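PDB 3B77: uncharacterized protein, which is of unknown function but carries a bacterial pleckstrin-homology domain followed by a helical region related to the YvbH-like oligomerisation segment. Local coordinates for residues A[14-19]-A[38-43]; A[5-10]-A[30-35]; A[26-31]-A[44-49]; A[64-69]-A[92-97]. All blocks are in the same frame, centred on the assembly; numbering follows the deposited sequence.

Interaction 1 (A[14-19]-A[38-43]); sequences DKAAAD and TDEYCF
Glu40 reaches out from its strand into the turn Ala16-Ala18, its carboxylate overlapping the methyls and backbone of three successive alanines. The chain leaves the backbone with CG anti to N (chi1 -154°) and stays extended, which carries the carboxylate off the strand to the turn. OE2 does most of the touching. Glu40 OE2 accepts a hydrogen bond from the amide N of Ala18, 2.8 Å away, with an N-H...O angle of 159°; the donor stands well above the carboxylate plane. The N of Ala17 is also close, 3.1 Å from Glu40 OE2, but its angle is too poor for a bond. Around Glu40 OE2 gather CB of Ala16 at 3.3 Å and CB of Ala18 at 3.2 Å, while OE1 lies alongside CB of Ala17. Strand 39-44 is an inner strand of the five-stranded sheet of the pleckstrin-homology fold, and Glu40 and Cys42 lie on its outer side; Tyr41 turns the other way, to Tyr99 and Ile101 of the second sheet. The loop carrying 14-19 thus lids the outer face. The amides of this turn would probably stabilise the negative charge of Glu40, which is buried. A backbone bond from Asp19 N to Ala16 O, 3.2 Å, spans the turn. Two residues along the strand, on the same face, CB of Cys42 meets CB of Ala18 at 3.8 Å.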
loop_
_atom_site.group_PDB
_atom_site.type_symbol
_atom_site.label_atom_id
_atom_site.label_comp_id
_atom_site.label_asym_id
_atom_site.label_seq_id
_atom_site.Cartn_x
_atom_site.Cartn_y
_atom_site.Cartn_z
ATOM N N ASP A 14 -13.640 22.813 -64.900
ATOM C CA ASP A 14 -15.037 23.257 -64.731
ATOM C C ASP A 14 -16.063 22.496 -65.578
ATOM O O ASP A 14 -17.248 22.526 -65.270
ATOM C CB ASP A 14 -15.171 24.769 -64.928
ATOM C CG ASP A 14 -14.583 25.247 -66.231
ATOM O OD1 ASP A 14 -14.465 24.442 -67.187
ATOM O OD2 ASP A 14 -14.238 26.447 -66.297
ATOM N N LYS A 15 -15.601 21.798 -66.610
ATOM C CA LYS A 15 -16.447 20.967 -67.455
ATOM C C LYS A 15 -16.606 19.549 -66.913
ATOM O O LYS A 15 -17.340 18.751 -67.486
ATOM C CB LYS A 15 -15.831 20.846 -68.855
ATOM C CG LYS A 15 -15.529 22.163 -69.571
ATOM C CD LYS A 15 -14.818 21.898 -70.913
ATOM C CE LYS A 15 -14.403 23.188 -71.627
ATOM N NZ LYS A 15 -13.464 24.029 -70.831
ATOM N N ALA A 16 -15.894 19.218 -65.838
ATOM C CA ALA A 16 -15.919 17.862 -65.275
ATOM C C ALA A 16 -17.048 17.691 -64.286
ATOM O O ALA A 16 -17.412 18.631 -63.580
ATOM C CB ALA A 16 -14.599 17.559 -64.601
ATOM N N ALA A 17 -17.587 16.478 -64.230
ATOM C CA ALA A 17 -18.661 16.152 -63.296
ATOM C C ALA A 17 -18.232 16.437 -61.842
ATOM O O ALA A 17 -19.020 16.921 -61.036
ATOM C CB ALA A 17 -19.094 14.691 -63.465
ATOM N N ALA A 18 -16.964 16.160 -61.544
ATOM C CA ALA A 18 -16.388 16.345 -60.220
ATOM C C ALA A 18 -16.459 17.789 -59.691
ATOM O O ALA A 18 -16.556 17.994 -58.493
ATOM C CB ALA A 18 -14.946 15.854 -60.228
ATOM N N ASP A 19 -16.430 18.776 -60.582
ATOM C CA ASP A 19 -16.409 20.189 -60.189
ATOM C C ASP A 19 -17.674 20.600 -59.441
ATOM O O ASP A 19 -17.654 21.535 -58.660
ATOM C CB ASP A 19 -16.217 21.072 -61.435
ATOM C CG ASP A 19 -15.705 22.488 -61.113
ATOM O OD1 ASP A 19 -14.585 22.626 -60.587
ATOM O OD2 ASP A 19 -16.389 23.481 -61.451
ATOM N N THR A 38 -15.335 5.005 -66.392
ATOM C CA THR A 38 -16.130 4.592 -65.239
ATOM C C THR A 38 -15.914 5.420 -63.962
ATOM O O THR A 38 -16.783 5.474 -63.104
ATOM C CB THR A 38 -15.867 3.083 -64.919
ATOM O OG1 THR A 38 -14.460 2.806 -64.953
ATOM C CG2 THR A 38 -16.549 2.192 -65.940
ATOM N N ASP A 39 -14.761 6.058 -63.826
ATOM C CA ASP A 39 -14.440 6.799 -62.608
ATOM C C ASP A 39 -13.942 8.204 -62.894
ATOM O O ASP A 39 -13.557 8.518 -64.013
ATOM C CB ASP A 39 -13.371 6.052 -61.801
ATOM C CG ASP A 39 -13.825 4.684 -61.342
ATOM O OD1 ASP A 39 -13.762 3.746 -62.164
ATOM O OD2 ASP A 39 -14.208 4.534 -60.162
ATOM N N GLU A 40 -13.957 9.037 -61.858
ATOM C CA GLU A 40 -13.405 10.384 -61.911
ATOM C C GLU A 40 -12.696 10.652 -60.571
ATOM O O GLU A 40 -13.320 10.577 -59.517
ATOM C CB GLU A 40 -14.522 11.373 -62.148
ATOM C CG GLU A 40 -14.068 12.639 -62.826
ATOM C CD GLU A 40 -15.207 13.450 -63.444
ATOM O OE1 GLU A 40 -15.996 12.887 -64.232
ATOM O OE2 GLU A 40 -15.286 14.664 -63.171
ATOM N N TYR A 41 -11.385 10.901 -60.620
ATOM C CA TYR A 41 -10.562 11.061 -59.423
ATOM C C TYR A 41 -10.095 12.506 -59.323
ATOM O O TYR A 41 -9.237 12.936 -60.068
ATOM C CB TYR A 41 -9.355 10.132 -59.489
ATOM C CG TYR A 41 -9.705 8.683 -59.642
ATOM C CD1 TYR A 41 -9.960 7.892 -58.549
ATOM C CD2 TYR A 41 -9.764 8.099 -60.893
ATOM C CE1 TYR A 41 -10.265 6.563 -58.689
ATOM C CE2 TYR A 41 -10.074 6.763 -61.055
ATOM C CZ TYR A 41 -10.319 6.001 -59.949
ATOM O OH TYR A 41 -10.631 4.676 -60.081
ATOM N N CYS A 42 -10.634 13.241 -58.370
ATOM C CA CYS A 42 -10.393 14.673 -58.267
ATOM C C CYS A 42 -9.596 14.964 -57.024
ATOM O O CYS A 42 -10.068 14.710 -55.934
ATOM C CB CYS A 42 -11.751 15.358 -58.197
ATOM S SG CYS A 42 -11.759 17.118 -58.158
ATOM N N PHE A 43 -8.369 15.451 -57.200
ATOM C CA PHE A 43 -7.473 15.770 -56.090
ATOM C C PHE A 43 -7.476 17.271 -55.851
ATOM O O PHE A 43 -7.001 18.027 -56.678
ATOM C CB PHE A 43 -6.052 15.312 -56.387
ATOM C CG PHE A 43 -5.909 13.821 -56.539
ATOM C CD1 PHE A 43 -6.162 13.211 -57.759
ATOM C CD2 PHE A 43 -5.520 13.042 -55.471
ATOM C CE1 PHE A 43 -6.016 11.834 -57.908
ATOM C CE2 PHE A 43 -5.367 11.698 -55.597
ATOM C CZ PHE A 43 -5.615 11.074 -56.819
#

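Interaction 2 (A[5-10]-A[30-35]); sequences GQVIHP and IYFLIK
In the pleckstrin-homology domain the first, short strand of the five-stranded antiparallel sheet pairs here, Gln6 and Val7 lying against Lys35 and Ile34 of strand 30-35, while the backbone of Gly5 just before them bonds to Asp102 and Asp104 of strand 97-104. Gln6 and Lys35 form a hydrogen-bonded pair: Gln6 N gives to Lys35 O at 2.7 Å, and Lys35 N returns to Gln6 O at 2.9 Å. Val7 and Ile34 follow as a non-hydrogen-bonded pair. Beyond them, Ile8 N bonds Leu33 O over 2.9 Å with an N-H...O angle of 171°. Val7 faces the helix 108-146 with Phe32; its CG1 comes within 3.8 Å of Phe32 CZ, approaching the ring obliquely. Ile8 lies on the other side. Its CG1 sits beside the backbone N (chi1 -54°), and the bent chain brings CD1 to 3.7 Å from Lys35 CB, while CG1 packs on Leu33 CG. Further back in strand 30-35, Tyr31 and Phe32 share Phe43 as partner in a classic beta bulge. Where the end strand turns away, a water spans the two backbones, donating to Ile8 O at 2.8 Å and accepting only a weak bond from Leu33 N at 3.3 Å.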
loop_
_atom_site.group_PDB
_atom_site.type_symbol
_atom_site.label_atom_id
_atom_site.label_comp_id
_atom_site.label_asym_id
_atom_site.label_seq_id
_atom_site.Cartn_x
_atom_site.Cartn_y
_atom_site.Cartn_z
ATOM N N GLY A 5 -7.363 5.740 -67.559
ATOM C CA GLY A 5 -7.752 7.136 -67.375
ATOM C C GLY A 5 -6.910 8.193 -68.030
ATOM O O GLY A 5 -5.780 7.943 -68.407
ATOM N N GLN A 6 -7.488 9.391 -68.135
ATOM C CA GLN A 6 -6.845 10.535 -68.771
ATOM C C GLN A 6 -6.666 11.680 -67.786
ATOM O O GLN A 6 -7.608 12.081 -67.116
ATOM C CB GLN A 6 -7.694 11.056 -69.950
ATOM C CG GLN A 6 -8.052 10.031 -71.049
ATOM C CD GLN A 6 -6.871 9.583 -71.874
ATOM O OE1 GLN A 6 -6.037 10.383 -72.279
ATOM N NE2 GLN A 6 -6.800 8.291 -72.138
ATOM N N VAL A 7 -5.458 12.216 -67.721
ATOM C CA VAL A 7 -5.204 13.414 -66.956
ATOM C C VAL A 7 -5.865 14.569 -67.692
ATOM O O VAL A 7 -5.586 14.804 -68.876
ATOM C CB VAL A 7 -3.701 13.683 -66.811
ATOM C CG1 VAL A 7 -3.459 14.989 -66.060
ATOM C CG2 VAL A 7 -3.018 12.509 -66.108
ATOM N N ILE A 8 -6.762 15.269 -67.003
ATOM C CA ILE A 8 -7.485 16.382 -67.591
ATOM C C ILE A 8 -6.677 17.665 -67.409
ATOM O O ILE A 8 -6.037 17.863 -66.388
ATOM C CB ILE A 8 -8.868 16.544 -66.935
ATOM C CG1 ILE A 8 -9.680 15.228 -66.974
ATOM C CG2 ILE A 8 -9.619 17.692 -67.552
ATOM C CD1 ILE A 8 -9.818 14.574 -68.325
ATOM N N HIS A 9 -6.721 18.537 -68.404
ATOM C CA HIS A 9 -6.044 19.820 -68.361
ATOM C C HIS A 9 -6.887 20.777 -67.503
ATOM O O HIS A 9 -8.105 20.719 -67.546
ATOM C CB HIS A 9 -5.907 20.363 -69.789
ATOM C CG HIS A 9 -5.026 21.566 -69.903
ATOM N ND1 HIS A 9 -5.483 22.848 -69.692
ATOM C CD2 HIS A 9 -3.716 21.684 -70.215
ATOM C CE1 HIS A 9 -4.490 23.702 -69.853
ATOM N NE2 HIS A 9 -3.406 23.023 -70.175
ATOM N N PRO A 10 -6.246 21.634 -66.697
ATOM C CA PRO A 10 -6.900 22.663 -65.880
ATOM C C PRO A 10 -8.017 23.478 -66.533
ATOM O O PRO A 10 -8.954 23.892 -65.847
ATOM C CB PRO A 10 -5.748 23.596 -65.520
ATOM C CG PRO A 10 -4.558 22.725 -65.493
ATOM C CD PRO A 10 -4.794 21.606 -66.462
ATOM N N ILE A 30 -9.280 22.445 -57.403
ATOM C CA ILE A 30 -8.841 21.174 -58.016
ATOM C C ILE A 30 -7.432 21.315 -58.539
ATOM O O ILE A 30 -7.151 22.240 -59.280
ATOM C CB ILE A 30 -9.704 20.752 -59.208
ATOM C CG1 ILE A 30 -11.185 20.665 -58.832
ATOM C CG2 ILE A 30 -9.252 19.411 -59.724
ATOM C CD1 ILE A 30 -12.122 20.386 -60.009
ATOM N N TYR A 31 -6.547 20.405 -58.141
ATOM C CA TYR A 31 -5.147 20.413 -58.575
ATOM C C TYR A 31 -4.803 19.280 -59.523
ATOM O O TYR A 31 -3.788 19.336 -60.200
ATOM C CB TYR A 31 -4.215 20.364 -57.374
ATOM C CG TYR A 31 -4.089 21.685 -56.657
ATOM C CD1 TYR A 31 -4.964 22.022 -55.646
ATOM C CD2 TYR A 31 -3.090 22.598 -56.998
ATOM C CE1 TYR A 31 -4.871 23.217 -54.984
ATOM C CE2 TYR A 31 -2.990 23.811 -56.341
ATOM C CZ TYR A 31 -3.890 24.104 -55.327
ATOM O OH TYR A 31 -3.834 25.284 -54.634
ATOM N N PHE A 32 -5.634 18.249 -59.599
ATOM C CA PHE A 32 -5.327 17.130 -60.467
ATOM C C PHE A 32 -6.577 16.313 -60.667
ATOM O O PHE A 32 -7.243 15.964 -59.705
ATOM C CB PHE A 32 -4.243 16.276 -59.835
ATOM C CG PHE A 32 -3.364 15.584 -60.841
ATOM C CD1 PHE A 32 -3.698 14.324 -61.355
ATOM C CD2 PHE A 32 -2.196 16.192 -61.284
ATOM C CE1 PHE A 32 -2.882 13.703 -62.294
ATOM C CE2 PHE A 32 -1.394 15.569 -62.194
ATOM C CZ PHE A 32 -1.734 14.325 -62.699
ATOM N N LEU A 33 -6.913 16.034 -61.917
ATOM C CA LEU A 33 -8.112 15.276 -62.231
ATOM C C LEU A 33 -7.744 14.209 -63.245
ATOM O O LEU A 33 -6.987 14.462 -64.192
ATOM C CB LEU A 33 -9.217 16.199 -62.739
ATOM C CG LEU A 33 -10.608 15.651 -63.093
ATOM C CD1 LEU A 33 -11.291 14.906 -61.981
ATOM C CD2 LEU A 33 -11.456 16.806 -63.488
ATOM N N ILE A 34 -8.225 13.001 -62.982
ATOM C CA ILE A 34 -8.040 11.855 -63.844
ATOM C C ILE A 34 -9.442 11.360 -64.115
ATOM O O ILE A 34 -10.216 11.085 -63.182
ATOM C CB ILE A 34 -7.253 10.731 -63.162
ATOM C CG1 ILE A 34 -5.812 11.176 -62.881
ATOM C CG2 ILE A 34 -7.294 9.460 -64.023
ATOM C CD1 ILE A 34 -5.028 10.231 -62.004
ATOM N N LYS A 35 -9.789 11.309 -65.394
ATOM C CA LYS A 35 -11.100 10.863 -65.800
ATOM C C LYS A 35 -10.957 9.596 -66.628
ATOM O O LYS A 35 -10.166 9.527 -67.548
ATOM C CB LYS A 35 -11.835 11.962 -66.583
ATOM C CG LYS A 35 -13.367 11.742 -66.676
ATOM C CD LYS A 35 -14.059 12.724 -67.642
ATOM C CE LYS A 35 -14.021 14.187 -67.157
ATOM N NZ LYS A 35 -14.583 15.146 -68.185
HETATM O O HOH W 1 -4.733 17.567 -63.886
#

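Interaction 3 (A[26-31]-A[44-49]); sequences DGEKIY and TNLALV
Glu28 lays its side chain across the start of segment 44-49, and most of its atoms meet residues there. Glu28 CB packs against CD1 of Leu46 at 3.6 Å. Glu28 CG passes 3.5 Å from OD1 of Asn45 and also lies close to OG1 of Thr44. With CG anti to the backbone N (chi1 -170°) and the chain extended beyond it, the carboxylate arrives at Thr44, the two side chains crossing at about a right angle. At the tip, Glu28 OE2 accepts a hydrogen bond of 2.5 Å from Thr44 OG1, which meets it on the anti side, 20° out of the carboxylate plane. The same oxygen forms a salt bridge with Arg65, and OE1 accepts from the backbone N of Leu23, so the buried carboxylate is held at both oxygens.

Thr44 OG1 is itself a hub: besides donating to Glu28, it accepts from the backbone N of Leu46 at 3.0 Å and of Ala47 at 2.9 Å. Alongside, Asn45 OD1 takes the N-H of Lys29 at 2.9 Å, nearly straight at 172° but from above the amide plane. Asn45 N answers with a longer bond to Lys29 O, and Asn45 CB rests obliquely against CE1 of the Tyr31 ring. At the exposed margin, Asp26 bonds Tyr190 of the second subunit. Ile30 and Thr44 are a non-hydrogen-bonded antiparallel pair, and Thr44 heads an ST turn and ST motif at the tight hairpin joining strands 39-44 and 47-52 of the pleckstrin-homology sheet.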
loop_
_atom_site.group_PDB
_atom_site.type_symbol
_atom_site.label_atom_id
_atom_site.label_comp_id
_atom_site.label_asym_id
_atom_site.label_seq_id
_atom_site.Cartn_x
_atom_site.Cartn_y
_atom_site.Cartn_z
ATOM N N ASP A 26 -15.879 27.033 -49.886
ATOM C CA ASP A 26 -14.803 27.033 -48.888
ATOM C C ASP A 26 -13.415 27.172 -49.488
ATOM O O ASP A 26 -12.430 26.872 -48.818
ATOM C CB ASP A 26 -14.847 25.763 -48.048
ATOM C CG ASP A 26 -16.196 25.538 -47.427
ATOM O OD1 ASP A 26 -17.124 25.165 -48.170
ATOM O OD2 ASP A 26 -16.324 25.735 -46.203
ATOM N N GLY A 27 -13.339 27.648 -50.731
ATOM C CA GLY A 27 -12.069 27.873 -51.408
ATOM C C GLY A 27 -11.338 26.606 -51.836
ATOM O O GLY A 27 -10.122 26.623 -52.079
ATOM N N GLU A 28 -12.074 25.509 -51.944
ATOM C CA GLU A 28 -11.498 24.266 -52.390
ATOM C C GLU A 28 -11.217 24.348 -53.897
ATOM O O GLU A 28 -12.070 24.743 -54.695
ATOM C CB GLU A 28 -12.420 23.093 -52.074
ATOM C CG GLU A 28 -11.741 21.761 -52.303
ATOM C CD GLU A 28 -12.643 20.602 -52.073
ATOM O OE1 GLU A 28 -13.860 20.794 -52.180
ATOM O OE2 GLU A 28 -12.138 19.479 -51.823
ATOM N N LYS A 29 -10.008 23.945 -54.271
ATOM C CA LYS A 29 -9.516 24.116 -55.617
ATOM C C LYS A 29 -8.971 22.775 -56.148
ATOM O O LYS A 29 -8.306 22.045 -55.426
ATOM C CB LYS A 29 -8.462 25.229 -55.570
ATOM C CG LYS A 29 -7.549 25.335 -56.775
ATOM C CD LYS A 29 -6.712 26.620 -56.749
ATOM C CE LYS A 29 -5.571 26.538 -57.750
ATOM N NZ LYS A 29 -6.042 25.970 -59.023
ATOM N N ILE A 30 -9.280 22.445 -57.403
ATOM C CA ILE A 30 -8.841 21.174 -58.016
ATOM C C ILE A 30 -7.432 21.315 -58.539
ATOM O O ILE A 30 -7.151 22.240 -59.280
ATOM C CB ILE A 30 -9.704 20.752 -59.208
ATOM C CG1 ILE A 30 -11.185 20.665 -58.832
ATOM C CG2 ILE A 30 -9.252 19.411 -59.724
ATOM C CD1 ILE A 30 -12.122 20.386 -60.009
ATOM N N TYR A 31 -6.547 20.405 -58.141
ATOM C CA TYR A 31 -5.147 20.413 -58.575
ATOM C C TYR A 31 -4.803 19.280 -59.523
ATOM O O TYR A 31 -3.788 19.336 -60.200
ATOM C CB TYR A 31 -4.215 20.364 -57.374
ATOM C CG TYR A 31 -4.089 21.685 -56.657
ATOM C CD1 TYR A 31 -4.964 22.022 -55.646
ATOM C CD2 TYR A 31 -3.090 22.598 -56.998
ATOM C CE1 TYR A 31 -4.871 23.217 -54.984
ATOM C CE2 TYR A 31 -2.990 23.811 -56.341
ATOM C CZ TYR A 31 -3.890 24.104 -55.327
ATOM O OH TYR A 31 -3.834 25.284 -54.634
ATOM N N THR A 44 -8.008 17.681 -54.702
ATOM C CA THR A 44 -8.086 19.094 -54.327
ATOM C C THR A 44 -7.129 19.354 -53.169
ATOM O O THR A 44 -6.468 18.415 -52.671
ATOM C CB THR A 44 -9.518 19.512 -53.863
ATOM O OG1 THR A 44 -9.720 19.130 -52.500
ATOM C CG2 THR A 44 -10.604 18.891 -54.738
ATOM N N ASN A 45 -7.061 20.627 -52.754
ATOM C CA ASN A 45 -6.249 21.020 -51.614
ATOM C C ASN A 45 -6.747 20.437 -50.304
ATOM O O ASN A 45 -5.973 20.264 -49.379
ATOM C CB ASN A 45 -6.150 22.542 -51.487
ATOM C CG ASN A 45 -7.487 23.208 -51.435
ATOM O OD1 ASN A 45 -8.406 22.819 -52.139
ATOM N ND2 ASN A 45 -7.608 24.213 -50.609
ATOM N N LEU A 46 -8.029 20.102 -50.236
ATOM C CA LEU A 46 -8.619 19.581 -49.021
ATOM C C LEU A 46 -8.906 18.092 -49.018
ATOM O O LEU A 46 -8.943 17.493 -47.937
ATOM C CB LEU A 46 -9.929 20.303 -48.731
ATOM C CG LEU A 46 -9.910 21.825 -48.711
ATOM C CD1 LEU A 46 -11.359 22.336 -48.709
ATOM C CD2 LEU A 46 -9.070 22.452 -47.553
ATOM N N ALA A 47 -9.140 17.490 -50.186
ATOM C CA ALA A 47 -9.631 16.104 -50.246
ATOM C C ALA A 47 -9.468 15.435 -51.592
ATOM O O ALA A 47 -9.137 16.096 -52.600
ATOM C CB ALA A 47 -11.118 16.055 -49.888
ATOM N N LEU A 48 -9.680 14.103 -51.570
ATOM C CA LEU A 48 -9.891 13.282 -52.771
ATOM C C LEU A 48 -11.439 13.116 -52.958
ATOM O O LEU A 48 -12.157 12.550 -52.112
ATOM C CB LEU A 48 -9.209 11.900 -52.682
ATOM C CG LEU A 48 -9.602 10.876 -53.769
ATOM C CD1 LEU A 48 -9.229 11.345 -55.191
ATOM C CD2 LEU A 48 -9.021 9.469 -53.463
ATOM N N VAL A 49 -11.931 13.640 -54.078
ATOM C CA VAL A 49 -13.330 13.521 -54.446
ATOM C C VAL A 49 -13.320 12.484 -55.552
ATOM O O VAL A 49 -12.598 12.617 -56.510
ATOM C CB VAL A 49 -13.906 14.874 -54.882
ATOM C CG1 VAL A 49 -15.324 14.735 -55.376
ATOM C CG2 VAL A 49 -13.829 15.864 -53.736
#

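Interaction 4 (A[64-69]-A[92-97]); sequences YRYPYA and FEIGGK
Ile94 presses its CD1 against CB of Tyr66, 3.6 Å away, and this is the close apolar half of the contact. The branch carrying CD1 runs anti to the backbone N (chi1 -177°), which aims it at strand 62-67; its tip also comes near the edge of the Tyr68 ring, though at a looser 4.5 Å from CD1 of Tyr68. The Tyr68 OH hydrogen-bonds to Thr44 O and to the OH of Tyr187. The other half is polar and lies nearer the surface. Lys97, extended throughout, brings its ammonium to two tyrosines at once. Lys97 NZ donates a 2.8 Å hydrogen bond to OH of Tyr66, reaching that ring at its edge near the plane, and stands over the face of Tyr64, 3.7 Å from the ring centroid and only 4° off the normal, a nearly centred cation-pi contact. A weak bond from NZ to Tyr99 OH adds a third aromatic neighbour. In the pleckstrin-homology fold two antiparallel sheets pack nearly at right angles; here the last strand of the five-stranded sheet meets the hairpin of strands 87-94 and 97-104 from the other. That hairpin closes through a type II' turn, Ile94 to Lys97, with Lys97 N bonded to Ile94 O at 3.1 Å. At the glycines in the middle of the turn the contact gives out: Gly96 is exposed and stands clear of strand 62-67, while Ile94, two residues earlier, is buried between the sheets and also packs on Leu48.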
loop_
_atom_site.group_PDB
_atom_site.type_symbol
_atom_site.label_atom_id
_atom_site.label_comp_id
_atom_site.label_asym_id
_atom_site.label_seq_id
_atom_site.Cartn_x
_atom_site.Cartn_y
_atom_site.Cartn_z
ATOM N N TYR A 64 -17.743 9.755 -53.327
ATOM C CA TYR A 64 -16.948 9.662 -52.082
ATOM C C TYR A 64 -16.184 10.953 -51.855
ATOM O O TYR A 64 -15.863 11.630 -52.803
ATOM C CB TYR A 64 -15.947 8.516 -52.176
ATOM C CG TYR A 64 -16.623 7.171 -52.178
ATOM C CD1 TYR A 64 -17.021 6.579 -50.984
ATOM C CD2 TYR A 64 -16.867 6.487 -53.367
ATOM C CE1 TYR A 64 -17.637 5.353 -50.970
ATOM C CE2 TYR A 64 -17.479 5.256 -53.356
ATOM C CZ TYR A 64 -17.867 4.693 -52.145
ATOM O OH TYR A 64 -18.480 3.465 -52.079
ATOM N N ARG A 65 -15.908 11.297 -50.606
ATOM C CA ARG A 65 -15.084 12.461 -50.288
ATOM C C ARG A 65 -14.222 12.168 -49.064
ATOM O O ARG A 65 -14.745 11.891 -47.974
ATOM C CB ARG A 65 -15.933 13.706 -50.078
ATOM C CG ARG A 65 -15.327 14.670 -49.071
ATOM C CD ARG A 65 -16.054 15.960 -48.990
ATOM N NE ARG A 65 -15.432 16.877 -49.937
ATOM C CZ ARG A 65 -14.580 17.850 -49.623
ATOM N NH1 ARG A 65 -14.253 18.103 -48.375
ATOM N NH2 ARG A 65 -14.074 18.606 -50.570
ATOM N N TYR A 66 -12.899 12.226 -49.259
ATOM C CA TYR A 66 -11.948 11.853 -48.233
ATOM C C TYR A 66 -11.068 13.052 -47.958
ATOM O O TYR A 66 -10.059 13.233 -48.621
ATOM C CB TYR A 66 -11.107 10.653 -48.673
ATOM C CG TYR A 66 -11.912 9.412 -49.017
ATOM C CD1 TYR A 66 -12.605 8.719 -48.034
ATOM C CD2 TYR A 66 -11.965 8.933 -50.316
ATOM C CE1 TYR A 66 -13.358 7.572 -48.334
ATOM C CE2 TYR A 66 -12.701 7.791 -50.633
ATOM C CZ TYR A 66 -13.406 7.106 -49.636
ATOM O OH TYR A 66 -14.149 5.964 -49.937
ATOM N N PRO A 67 -11.467 13.897 -46.999
ATOM C CA PRO A 67 -10.604 15.007 -46.598
ATOM C C PRO A 67 -9.318 14.464 -46.009
ATOM O O PRO A 67 -9.363 13.539 -45.201
ATOM C CB PRO A 67 -11.433 15.729 -45.520
ATOM C CG PRO A 67 -12.847 15.320 -45.793
ATOM C CD PRO A 67 -12.727 13.892 -46.228
ATOM N N TYR A 68 -8.190 15.010 -46.434
ATOM C CA TYR A 68 -6.883 14.481 -46.012
ATOM C C TYR A 68 -6.770 14.444 -44.493
ATOM O O TYR A 68 -6.234 13.463 -43.926
ATOM C CB TYR A 68 -5.731 15.322 -46.595
ATOM C CG TYR A 68 -5.804 15.487 -48.099
ATOM C CD1 TYR A 68 -5.988 14.385 -48.932
ATOM C CD2 TYR A 68 -5.681 16.732 -48.679
ATOM C CE1 TYR A 68 -6.058 14.535 -50.318
ATOM C CE2 TYR A 68 -5.735 16.894 -50.038
ATOM C CZ TYR A 68 -5.929 15.802 -50.867
ATOM O OH TYR A 68 -6.005 15.987 -52.231
ATOM N N ALA A 69 -7.294 15.513 -43.865
ATOM C CA ALA A 69 -7.296 15.682 -42.398
ATOM C C ALA A 69 -7.897 14.517 -41.636
ATOM O O ALA A 69 -7.480 14.267 -40.536
ATOM C CB ALA A 69 -7.995 16.971 -42.002
ATOM N N PHE A 92 -2.093 4.149 -53.781
ATOM C CA PHE A 92 -2.026 4.710 -52.435
ATOM C C PHE A 92 -3.202 4.209 -51.627
ATOM O O PHE A 92 -4.102 3.548 -52.144
ATOM C CB PHE A 92 -2.006 6.241 -52.433
ATOM C CG PHE A 92 -3.166 6.858 -53.134
ATOM C CD1 PHE A 92 -3.118 7.102 -54.500
ATOM C CD2 PHE A 92 -4.312 7.204 -52.430
ATOM C CE1 PHE A 92 -4.189 7.663 -55.134
ATOM C CE2 PHE A 92 -5.383 7.773 -53.047
ATOM C CZ PHE A 92 -5.339 8.000 -54.395
ATOM N N GLU A 93 -3.149 4.509 -50.339
ATOM C CA GLU A 93 -4.204 4.192 -49.416
ATOM C C GLU A 93 -4.593 5.482 -48.735
ATOM O O GLU A 93 -3.740 6.223 -48.245
ATOM C CB GLU A 93 -3.730 3.159 -48.398
ATOM C CG GLU A 93 -3.342 1.809 -49.041
ATOM C CD GLU A 93 -2.937 0.738 -48.043
ATOM O OE1 GLU A 93 -3.078 0.956 -46.808
ATOM O OE2 GLU A 93 -2.478 -0.331 -48.525
ATOM N N ILE A 94 -5.889 5.755 -48.731
ATOM C CA ILE A 94 -6.431 6.980 -48.142
ATOM C C ILE A 94 -7.443 6.541 -47.085
ATOM O O ILE A 94 -8.410 5.831 -47.381
ATOM C CB ILE A 94 -6.996 7.909 -49.226
ATOM C CG1 ILE A 94 -7.490 9.194 -48.595
ATOM C CG2 ILE A 94 -8.085 7.220 -50.053
ATOM C CD1 ILE A 94 -7.692 10.277 -49.610
ATOM N N GLY A 95 -7.200 6.950 -45.838
ATOM C CA GLY A 95 -7.855 6.289 -44.709
ATOM C C GLY A 95 -7.209 4.924 -44.816
ATOM O O GLY A 95 -5.978 4.843 -44.890
ATOM N N GLY A 96 -7.997 3.858 -44.894
ATOM C CA GLY A 96 -7.437 2.526 -45.118
ATOM C C GLY A 96 -7.778 1.971 -46.477
ATOM O O GLY A 96 -7.417 0.832 -46.790
ATOM N N LYS A 97 -8.483 2.765 -47.283
ATOM C CA LYS A 97 -8.966 2.319 -48.590
ATOM C C LYS A 97 -7.858 2.326 -49.667
ATOM O O LYS A 97 -7.134 3.314 -49.818
ATOM C CB LYS A 97 -10.157 3.185 -49.033
ATOM C CG LYS A 97 -10.978 2.615 -50.223
ATOM C CD LYS A 97 -12.218 3.471 -50.491
ATOM C CE LYS A 97 -12.994 3.050 -51.721
ATOM N NZ LYS A 97 -14.090 4.039 -51.972
#

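Overall arrangement
All four contacts lie in the pleckstrin-homology domain. Interactions 1 and 2 have centres about 7 Å apart and meet through the pairing of strands 30-35 and 39-44; their segments alternate along the chain. Interaction 3 shares Ile30 and Tyr31 with interaction 2 and lies at the far end of the same strands from interaction 1, their centres about 12 Å apart. Interaction 4 comes last in sequence and joins the five-stranded sheet to the three-stranded one. It touches interaction 3, centres about 13 Å apart, through the Glu28-Arg65 salt bridge and Tyr68 at Thr44, but stays clear of interaction 2. The set thus runs from the first strand, 6-7, to the last, 62-67, of the five-stranded sheet, tying loop, hairpin and second sheet into one domain.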